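Long-range contacts in B-agarase (Agarivorans gilvus, PDB 5Z6P), which acts as a beta-agarase of glycoside hydrolase family 50, probably hydrolysing the beta-linkages of agarose: residues 108-113 with 683-688; 101-106 with 127-132. All coordinates share one frame; numbering follows the deposited sequence.

How the contacts relate
From the N terminus, the chain first meets 101-106 at the end of strand 95-103, then turns into 108-113 and returns along strand 122-129 to 127-132, where contact 2 closes a short loop inside the CBM-like domain. Contact 1 opens within that loop but closes only some 570 residues later, at 683-688, so the two contacts cross. Contact 2 holds parts of one beta domain together; contact 1 joins the same domain to the loop before helix 689-704. Their centres lie about 9 Å apart. Strands 109-117 and 122-129 pair antiparallel, with Thr109 and Met111 bonded to Ile129 and Ile127, and Asn128 bonds to both Ser108 and Thr685.

Contact 1 (108-113 with 683-688); sequences STQMFI and LVTACS
Gln110 grips the backbone of Leu683 and Thr685 with the two heteroatoms of its amide. With CG anti to the backbone N (chi1 177°) and the chain extended beyond, the amide arrives end-on at the loop. NE2 donates to Leu683 O at 3.0 Å, an almost straight bond (174°) that lies in the plane of the glutamine amide. OE1 receives Thr685 N at 3.0 Å, the donor standing well above the carbonyl plane rather than on a lone pair. Together the two bonds fix the rotation of the amide. Packing is tight here: Gln110 OE1 also lies 3.2 Å from Val684 CA. The Thr685 side chain crosses that of Gln110 at about a right angle, OG1 lying 3.5 Å from Gln110 CG while it bonds to Asn128. This is an interface between domains: strand 109-117 belongs to the CBM-like beta domain, whereas 683-688 leads from strand 664-668 into helix 689-704, in a part of the chain consistent with the catalytic barrel expected of this family. Packing is looser at the Ser108 end, where OG stays 3.8 Å from Cys687 N. Here a water donates to Ser108 OG (2.8 Å) and to Thr685 O (3.1 Å), bridging the two. Ser108 OG also bonds to Glu691, which in turn receives Cys687 N. Ser108 CB meets CB of the partly exposed Cys687 at 3.9 Å.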
loop_
_atom_site.group_PDB
_atom_site.type_symbol
_atom_site.label_atom_id
_atom_site.label_comp_id
_atom_site.label_asym_id
_atom_site.label_seq_id
_atom_site.Cartn_x
_atom_site.Cartn_y
_atom_site.Cartn_z
ATOM N N SER A 108 14.058 8.100 13.208
ATOM C CA SER A 108 14.711 7.060 12.419
ATOM C C SER A 108 14.811 7.450 10.949
ATOM O O SER A 108 14.208 8.425 10.504
ATOM C CB SER A 108 13.966 5.719 12.528
ATOM O OG SER A 108 12.663 5.796 11.970
ATOM N N THR A 109 15.571 6.655 10.212
ATOM C CA THR A 109 15.647 6.727 8.763
ATOM C C THR A 109 15.227 5.408 8.158
ATOM O O THR A 109 15.740 4.342 8.543
ATOM C CB THR A 109 17.079 7.042 8.277
ATOM O OG1 THR A 109 17.509 8.288 8.822
ATOM C CG2 THR A 109 17.126 7.101 6.765
ATOM N N GLN A 110 14.303 5.466 7.210
ATOM C CA GLN A 110 14.053 4.317 6.375
ATOM C C GLN A 110 14.910 4.435 5.120
ATOM O O GLN A 110 14.747 5.353 4.316
ATOM C CB GLN A 110 12.575 4.197 6.016
ATOM C CG GLN A 110 12.262 3.032 5.070
ATOM C CD GLN A 110 10.791 2.946 4.731
ATOM O OE1 GLN A 110 10.006 3.795 5.128
ATOM N NE2 GLN A 110 10.412 1.916 3.990
ATOM N N MET A 111 15.832 3.501 4.974
ATOM C CA MET A 111 16.741 3.486 3.854
ATOM C C MET A 111 16.546 2.255 2.966
ATOM O O MET A 111 16.540 1.136 3.449
ATOM C CB MET A 111 18.176 3.538 4.359
ATOM C CG MET A 111 19.188 3.406 3.285
ATOM S SD MET A 111 20.853 3.372 3.948
ATOM C CE MET A 111 21.560 2.222 2.861
ATOM N N PHE A 112 16.388 2.479 1.665
ATOM C CA PHE A 112 16.337 1.398 0.700
ATOM C C PHE A 112 17.726 1.095 0.151
ATOM O O PHE A 112 18.495 2.000 -0.159
ATOM C CB PHE A 112 15.381 1.740 -0.447
ATOM C CG PHE A 112 13.938 1.611 -0.080
ATOM C CD1 PHE A 112 13.325 2.565 0.703
ATOM C CD2 PHE A 112 13.190 0.537 -0.522
ATOM C CE1 PHE A 112 11.996 2.448 1.047
ATOM C CE2 PHE A 112 11.875 0.420 -0.182
ATOM C CZ PHE A 112 11.279 1.381 0.612
ATOM N N ILE A 113 18.040 -0.184 0.051
ATOM C CA ILE A 113 19.264 -0.635 -0.591
ATOM C C ILE A 113 18.856 -1.342 -1.858
ATOM O O ILE A 113 18.282 -2.435 -1.814
ATOM C CB ILE A 113 20.100 -1.600 0.289
ATOM C CG1 ILE A 113 20.462 -0.961 1.635
ATOM C CG2 ILE A 113 21.349 -2.046 -0.445
ATOM C CD1 ILE A 113 19.649 -1.486 2.817
ATOM N N LEU A 683 5.418 -0.823 4.406
ATOM C CA LEU A 683 5.897 -0.042 3.262
ATOM C C LEU A 683 6.672 1.209 3.696
ATOM O O LEU A 683 7.629 1.626 3.052
ATOM C CB LEU A 683 4.714 0.332 2.380
ATOM C CG LEU A 683 3.973 -0.867 1.782
ATOM C CD1 LEU A 683 2.764 -0.420 0.959
ATOM C CD2 LEU A 683 4.915 -1.692 0.935
ATOM N N VAL A 684 6.223 1.801 4.792
ATOM C CA VAL A 684 6.885 2.941 5.404
ATOM C C VAL A 684 7.096 2.600 6.882
ATOM O O VAL A 684 6.168 2.164 7.553
ATOM C CB VAL A 684 6.066 4.218 5.257
ATOM C CG1 VAL A 684 6.856 5.418 5.756
ATOM C CG2 VAL A 684 5.616 4.407 3.796
ATOM N N THR A 685 8.307 2.791 7.385
ATOM C CA THR A 685 8.669 2.186 8.661
ATOM C C THR A 685 9.165 3.153 9.740
ATOM O O THR A 685 9.726 4.207 9.455
ATOM C CB THR A 685 9.742 1.092 8.455
ATOM O OG1 THR A 685 10.975 1.684 8.038
ATOM C CG2 THR A 685 9.301 0.110 7.408
ATOM N N ALA A 686 8.927 2.758 10.990
ATOM C CA ALA A 686 9.336 3.493 12.180
ATOM C C ALA A 686 10.218 2.581 13.040
ATOM O O ALA A 686 10.238 1.379 12.817
ATOM C CB ALA A 686 8.124 3.951 12.957
ATOM N N CYS A 687 10.926 3.139 14.026
ATOM C CA CYS A 687 11.824 2.329 14.844
ATOM C C CYS A 687 11.105 1.729 16.045
ATOM O O CYS A 687 11.621 0.837 16.702
ATOM C CB CYS A 687 13.034 3.145 15.327
ATOM S SG CYS A 687 12.633 4.450 16.471
ATOM N N SER A 688 9.904 2.200 16.321
ATOM C CA SER A 688 9.217 1.795 17.535
ATOM C C SER A 688 7.739 2.100 17.407
ATOM O O SER A 688 7.361 2.886 16.547
ATOM C CB SER A 688 9.779 2.552 18.723
ATOM O OG SER A 688 9.306 3.883 18.668
HETATM O O HOH W 1 11.609 6.609 9.560
#

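Contact 2 (101-106 with 127-132); sequences ARALDE and INIAPG
Ile129 sets CG2 anti to its backbone N and CG1 anti to its carbonyl carbon (chi1 -51°), a rotation that presents the CG2 methyl to Ala101 and Ala103, while the extended second torsion brings CD1 close to Ala101 CB. The three residues meet inside the CBM-like domain, a strand-rich fold consistent with a beta-sandwich, where strands 95-103 and 122-129 pass each other without pairing. Their short segments 101-103 and 127-129 approach to 8.0 Å at an angle of 54°, a spacing filled by side chains. CG2 of Ile129 lies 4.0 Å from Ala103 CB and 4.1 Å from Ala101 CB, so one methyl packs against the two small residues that point from the same strand toward it. Phe137 of strand 135-140 touches both Ala101 and Ile129 and continues this apolar layer, and Leu201 and Leu203 cover the alanines from strand 199-210.

Beyond the strand ends the contact becomes one of turns. The Pro131 ring rests on backbone oxygens, its CB 3.5 Å from Asp105 O and its CG 3.4 Å from Glu106 O. Cys687 touches this proline too. The turn that supplies these oxygens is held from elsewhere by Asp105, whose OD2 accepts the backbone N of His200. Gly132 turns the chain with a positive phi of 108°. The aliphatic part of Arg102 passes this glycine, its CD 3.8 Å from Gly132 O. Between 101-106 and 127-132 sits a water whose approach to Gly132 N, at 2.5 Å, is doubtfully short; the same water donates to Ala103 O at 2.6 Å.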
loop_
_atom_site.group_PDB
_atom_site.type_symbol
_atom_site.label_atom_id
_atom_site.label_comp_id
_atom_site.label_asym_id
_atom_site.label_seq_id
_atom_site.Cartn_x
_atom_site.Cartn_y
_atom_site.Cartn_z
ATOM N N ALA A 101 25.529 1.353 10.415
ATOM C CA ALA A 101 24.933 2.675 10.328
ATOM C C ALA A 101 24.440 3.188 11.677
ATOM O O ALA A 101 23.896 2.426 12.470
ATOM C CB ALA A 101 23.791 2.658 9.333
ATOM N N ARG A 102 24.639 4.485 11.909
ATOM C CA ARG A 102 24.040 5.222 13.019
ATOM C C ARG A 102 23.248 6.394 12.474
ATOM O O ARG A 102 23.674 7.014 11.525
ATOM C CB ARG A 102 25.099 5.759 13.974
ATOM C CG ARG A 102 25.784 4.735 14.803
ATOM C CD ARG A 102 26.250 5.368 16.093
ATOM N NE ARG A 102 27.505 6.086 15.935
ATOM C CZ ARG A 102 27.775 7.260 16.494
ATOM N NH1 ARG A 102 26.869 7.879 17.235
ATOM N NH2 ARG A 102 28.953 7.818 16.302
ATOM N N ALA A 103 22.111 6.697 13.079
ATOM C CA ALA A 103 21.348 7.895 12.754
ATOM C C ALA A 103 21.482 8.883 13.902
ATOM O O ALA A 103 21.291 8.514 15.050
ATOM C CB ALA A 103 19.893 7.564 12.510
ATOM N N LEU A 104 21.827 10.128 13.593
ATOM C CA LEU A 104 22.087 11.116 14.625
ATOM C C LEU A 104 20.907 12.046 14.822
ATOM O O LEU A 104 20.956 12.919 15.668
ATOM C CB LEU A 104 23.346 11.928 14.299
ATOM C CG LEU A 104 24.671 11.162 14.301
ATOM C CD1 LEU A 104 25.855 12.091 14.165
ATOM C CD2 LEU A 104 24.817 10.337 15.543
ATOM N N ASP A 105 19.839 11.854 14.050
ATOM C CA ASP A 105 18.603 12.606 14.268
ATOM C C ASP A 105 17.838 12.077 15.476
ATOM O O ASP A 105 18.160 11.020 15.989
ATOM C CB ASP A 105 17.715 12.535 13.030
ATOM C CG ASP A 105 18.467 12.855 11.768
ATOM O OD1 ASP A 105 18.618 14.049 11.475
ATOM O OD2 ASP A 105 18.915 11.920 11.076
ATOM N N GLU A 106 16.808 12.799 15.902
ATOM C CA GLU A 106 15.898 12.292 16.925
ATOM C C GLU A 106 14.978 11.196 16.354
ATOM O O GLU A 106 14.517 10.339 17.088
ATOM C CB GLU A 106 15.068 13.430 17.520
ATOM C CG GLU A 106 15.913 14.429 18.318
ATOM C CD GLU A 106 15.181 15.706 18.627
ATOM O OE1 GLU A 106 15.836 16.678 19.066
ATOM O OE2 GLU A 106 13.952 15.741 18.429
ATOM N N ILE A 127 15.828 -0.957 5.223
ATOM C CA ILE A 127 16.124 -1.035 6.634
ATOM C C ILE A 127 15.585 0.188 7.367
ATOM O O ILE A 127 15.451 1.261 6.778
ATOM C CB ILE A 127 17.631 -1.136 6.866
ATOM C CG1 ILE A 127 18.347 0.057 6.231
ATOM C CG2 ILE A 127 18.178 -2.431 6.282
ATOM C CD1 ILE A 127 19.819 0.090 6.553
ATOM N N ASN A 128 15.259 0.019 8.643
ATOM C CA ASN A 128 15.020 1.161 9.509
ATOM C C ASN A 128 16.235 1.400 10.408
ATOM O O ASN A 128 16.636 0.524 11.172
ATOM C CB ASN A 128 13.771 0.977 10.365
ATOM C CG ASN A 128 13.410 2.238 11.134
ATOM O OD1 ASN A 128 13.907 2.469 12.232
ATOM N ND2 ASN A 128 12.574 3.084 10.531
ATOM N N ILE A 129 16.827 2.582 10.307
ATOM C CA ILE A 129 18.001 2.906 11.108
ATOM C C ILE A 129 17.566 3.723 12.307
ATOM O O ILE A 129 17.105 4.848 12.163
ATOM C CB ILE A 129 19.051 3.670 10.299
ATOM C CG1 ILE A 129 19.332 2.924 8.994
ATOM C CG2 ILE A 129 20.322 3.847 11.119
ATOM C CD1 ILE A 129 20.000 3.753 7.957
ATOM N N ALA A 130 17.680 3.139 13.489
ATOM C CA ALA A 130 17.154 3.760 14.686
ATOM C C ALA A 130 18.183 4.709 15.293
ATOM O O ALA A 130 19.383 4.516 15.117
ATOM C CB ALA A 130 16.741 2.694 15.690
ATOM N N PRO A 131 17.718 5.753 15.983
ATOM C CA PRO A 131 18.653 6.603 16.730
ATOM C C PRO A 131 19.266 5.808 17.886
ATOM O O PRO A 131 18.636 4.880 18.370
ATOM C CB PRO A 131 17.770 7.739 17.251
ATOM C CG PRO A 131 16.481 7.623 16.507
ATOM C CD PRO A 131 16.324 6.182 16.159
ATOM N N GLY A 132 20.475 6.142 18.317
ATOM C CA GLY A 132 21.113 5.378 19.377
ATOM C C GLY A 132 22.270 4.527 18.889
ATOM O O GLY A 132 23.035 4.943 18.026
HETATM O O HOH W 2 21.788 8.086 17.530
#